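Local coordinates for protein Bug27 (PDB 2QPQ) that probably binds a small solute in the periplasm, as a Venus-flytrap receptor of the Bug family thought to serve solute uptake, at residues V102-V108 and L179-S185. Residues are numbered along the deposited sequence; the frame is centred on the assembly and turned at random.
Sequences VPSVFVV and LAVVTAS
Val181 lays its CG2 methyl over the centre of one face of the Phe106 ring, 3.7 Å from CG2 to the ring centroid and 14° off the normal, a CH-pi contact. Leu179 CD1 comes to the ring edge near its plane, 4.2 Å from Phe106 CD2, and also meets Val108 CG1. Phe106 and Val181 form a non-hydrogen-bonded antiparallel pair; ring (chi1 -73°) and methyl are each set anti to their own carbonyl carbon, which brings them face on from side chains running side by side. Leu149 and Ala145 of helix 141-153 pack on this side of the sheet. On the sheet's opposite side Val182 CG2 sits 4.2 Å from both Val105 CG1 and Val107 CG2; Ala187 of helix 184-192 touches all three valines and Ile191 touches Val107. Val105 N reaches Val182 O at 2.8 Å, while the return bond from Val182 N to Val105 O is longer at 3.2 Å; Val107 and Ala180 likewise bond both ways. Ala184 N, just after the N-cap residue Thr183, donates to Pro103 O (2.8 Å, N-H...O 169°). Thr183 OG1 and Ser185 OG share a hydrogen bond at 3.1 Å beside a bound citric acid, probably from the crystallisation liquor, though it may mark a pocket. Ser104 OG is hydrogen-bonded to Gln142 NE2. The other edge of Ser104-Val108 bonds to strand 196-201 and Thr202. In this alpha/beta Venus-flytrap fold, paired backbone bonds set the register, apolar side chains cover both sides, and the Ala184-Pro103 bond carries the short antiparallel ladder into the first turn of helix 184-192.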
ATOM      1  N   VAL A 102       2.871  -2.875   4.845  1.00 23.32           N
ATOM      2  CA  VAL A 102       3.527  -1.725   5.463  1.00 23.34           C
ATOM      3  C   VAL A 102       2.457  -0.804   6.024  1.00 23.15           C
ATOM      4  O   VAL A 102       1.543  -0.364   5.288  1.00 23.28           O
ATOM      5  CB  VAL A 102       4.556  -0.981   4.539  1.00 22.93           C
ATOM      6  CG1 VAL A 102       3.850  -0.073   3.503  1.00 23.84           C
ATOM      7  CG2 VAL A 102       5.500  -0.099   5.387  1.00 24.53           C
ATOM      8  N   PRO A 103       2.579  -0.461   7.312  1.00 23.28           N
ATOM      9  CA  PRO A 103       1.622   0.528   7.783  1.00 22.54           C
ATOM     10  C   PRO A 103       1.913   1.925   7.196  1.00 22.03           C
ATOM     11  O   PRO A 103       3.037   2.211   6.741  1.00 20.85           O
ATOM     12  CB  PRO A 103       1.822   0.501   9.301  1.00 22.61           C
ATOM     13  CG  PRO A 103       3.261   0.096   9.480  1.00 23.32           C
ATOM     14  CD  PRO A 103       3.549  -0.864   8.372  1.00 23.62           C
ATOM     15  N   SER A 104       0.895   2.778   7.175  1.00 22.16           N
ATOM     16  CA  SER A 104       1.132   4.221   7.044  1.00 22.27           C
ATOM     17  C   SER A 104       1.437   4.873   8.384  1.00 21.68           C
ATOM     18  O   SER A 104       1.157   4.319   9.451  1.00 21.76           O
ATOM     19  CB  SER A 104      -0.029   4.932   6.336  1.00 22.17           C
ATOM     20  OG  SER A 104      -0.216   4.360   5.037  1.00 21.30           O
ATOM     21  N   VAL A 105       2.026   6.060   8.313  1.00 20.45           N
ATOM     22  CA  VAL A 105       2.355   6.799   9.507  1.00 20.58           C
ATOM     23  C   VAL A 105       1.977   8.251   9.345  1.00 20.35           C
ATOM     24  O   VAL A 105       2.169   8.831   8.272  1.00 20.01           O
ATOM     25  CB  VAL A 105       3.845   6.613   9.853  1.00 20.71           C
ATOM     26  CG1 VAL A 105       4.714   7.110   8.681  1.00 21.58           C
ATOM     27  CG2 VAL A 105       4.177   7.246  11.214  1.00 20.65           C
ATOM     28  N   PHE A 106       1.356   8.808  10.389  1.00 20.36           N
ATOM     29  CA  PHE A 106       1.111  10.238  10.468  1.00 20.35           C
ATOM     30  C   PHE A 106       2.382  10.900  10.990  1.00 20.69           C
ATOM     31  O   PHE A 106       2.758  10.664  12.129  1.00 20.88           O
ATOM     32  CB  PHE A 106      -0.063  10.524  11.406  1.00 20.52           C
ATOM     33  CG  PHE A 106      -1.406  10.153  10.837  1.00 21.49           C
ATOM     34  CD1 PHE A 106      -1.723   8.827  10.604  1.00 22.36           C
ATOM     35  CD2 PHE A 106      -2.341  11.136  10.519  1.00 22.08           C
ATOM     36  CE1 PHE A 106      -2.960   8.458  10.080  1.00 20.97           C
ATOM     37  CE2 PHE A 106      -3.590  10.793  10.016  1.00 22.51           C
ATOM     38  CZ  PHE A 106      -3.904   9.446   9.791  1.00 22.75           C
ATOM     39  N   VAL A 107       3.045  11.686  10.142  1.00 19.72           N
ATOM     40  CA  VAL A 107       4.307  12.353  10.502  1.00 19.68           C
ATOM     41  C   VAL A 107       4.178  13.887  10.453  1.00 20.28           C
ATOM     42  O   VAL A 107       3.419  14.482   9.640  1.00 18.04           O
ATOM     43  CB  VAL A 107       5.535  11.842   9.654  1.00 19.45           C
ATOM     44  CG1 VAL A 107       5.759  10.367   9.897  1.00 19.79           C
ATOM     45  CG2 VAL A 107       5.325  12.051   8.111  1.00 19.72           C
ATOM     46  N   VAL A 108       4.920  14.507  11.354  1.00 21.54           N
ATOM     47  CA  VAL A 108       4.968  15.963  11.480  1.00 22.26           C
ATOM     48  C   VAL A 108       6.451  16.385  11.526  1.00 23.29           C
ATOM     49  O   VAL A 108       7.318  15.567  11.847  1.00 23.71           O
ATOM     50  CB  VAL A 108       4.151  16.506  12.742  1.00 22.14           C
ATOM     51  CG1 VAL A 108       2.672  16.191  12.625  1.00 21.28           C
ATOM     52  CG2 VAL A 108       4.745  16.007  14.131  1.00 21.54           C
ATOM     53  N   LEU A 179       1.826  18.251   8.225  1.00 18.31           N
ATOM     54  CA  LEU A 179       1.460  16.899   8.486  1.00 18.46           C
ATOM     55  C   LEU A 179       1.374  16.134   7.161  1.00 18.00           C
ATOM     56  O   LEU A 179       0.975  16.693   6.126  1.00 17.28           O
ATOM     57  CB  LEU A 179       0.097  16.886   9.211  1.00 19.32           C
ATOM     58  CG  LEU A 179      -0.648  15.547   9.329  1.00 21.15           C
ATOM     59  CD1 LEU A 179       0.040  14.530  10.283  1.00 22.39           C
ATOM     60  CD2 LEU A 179      -2.047  15.800   9.743  1.00 21.36           C
ATOM     61  N   ALA A 180       1.749  14.863   7.203  1.00 18.16           N
ATOM     62  CA  ALA A 180       1.497  13.978   6.071  1.00 18.05           C
ATOM     63  C   ALA A 180       1.259  12.555   6.532  1.00 17.79           C
ATOM     64  O   ALA A 180       1.730  12.106   7.590  1.00 17.37           O
ATOM     65  CB  ALA A 180       2.703  14.008   5.042  1.00 17.69           C
ATOM     66  N   VAL A 181       0.572  11.824   5.675  1.00 16.51           N
ATOM     67  CA  VAL A 181       0.443  10.394   5.833  1.00 16.54           C
ATOM     68  C   VAL A 181       1.221   9.706   4.717  1.00 16.77           C
ATOM     69  O   VAL A 181       0.936   9.889   3.533  1.00 15.98           O
ATOM     70  CB  VAL A 181      -1.013  10.010   5.809  1.00 17.22           C
ATOM     71  CG1 VAL A 181      -1.159   8.496   6.015  1.00 16.67           C
ATOM     72  CG2 VAL A 181      -1.716  10.843   6.908  1.00 16.63           C
ATOM     73  N   VAL A 182       2.240   8.934   5.105  1.00 17.07           N
ATOM     74  CA  VAL A 182       3.074   8.281   4.118  1.00 18.35           C
ATOM     75  C   VAL A 182       3.315   6.844   4.596  1.00 18.60           C
ATOM     76  O   VAL A 182       2.925   6.474   5.703  1.00 18.83           O
ATOM     77  CB  VAL A 182       4.409   9.078   3.842  1.00 18.61           C
ATOM     78  CG1 VAL A 182       4.095  10.513   3.337  1.00 17.80           C
ATOM     79  CG2 VAL A 182       5.276   9.156   5.091  1.00 18.59           C
ATOM     80  N   THR A 183       3.961   6.031   3.782  1.00 19.18           N
ATOM     81  CA  THR A 183       4.269   4.688   4.233  1.00 20.27           C
ATOM     82  C   THR A 183       5.330   4.780   5.319  1.00 20.62           C
ATOM     83  O   THR A 183       6.253   5.628   5.237  1.00 19.46           O
ATOM     84  CB  THR A 183       4.828   3.831   3.095  1.00 21.32           C
ATOM     85  OG1 THR A 183       6.040   4.418   2.633  1.00 22.50           O
ATOM     86  CG2 THR A 183       3.814   3.679   1.939  1.00 22.46           C
ATOM     87  N   ALA A 184       5.202   3.913   6.321  1.00 21.42           N
ATOM     88  CA  ALA A 184       6.249   3.724   7.328  1.00 22.82           C
ATOM     89  C   ALA A 184       7.666   3.544   6.750  1.00 22.90           C
ATOM     90  O   ALA A 184       8.629   4.140   7.230  1.00 23.48           O
ATOM     91  CB  ALA A 184       5.879   2.574   8.272  1.00 22.69           C
ATOM     92  N   SER A 185       7.792   2.750   5.706  1.00 23.11           N
ATOM     93  CA  SER A 185       9.079   2.486   5.058  1.00 24.47           C
ATOM     94  C   SER A 185       9.788   3.751   4.523  1.00 24.42           C
ATOM     95  O   SER A 185      11.007   3.905   4.724  1.00 24.65           O
ATOM     96  CB  SER A 185       8.876   1.479   3.928  1.00 24.93           C
ATOM     97  OG  SER A 185       7.772   1.916   3.143  1.00 27.35           O
TER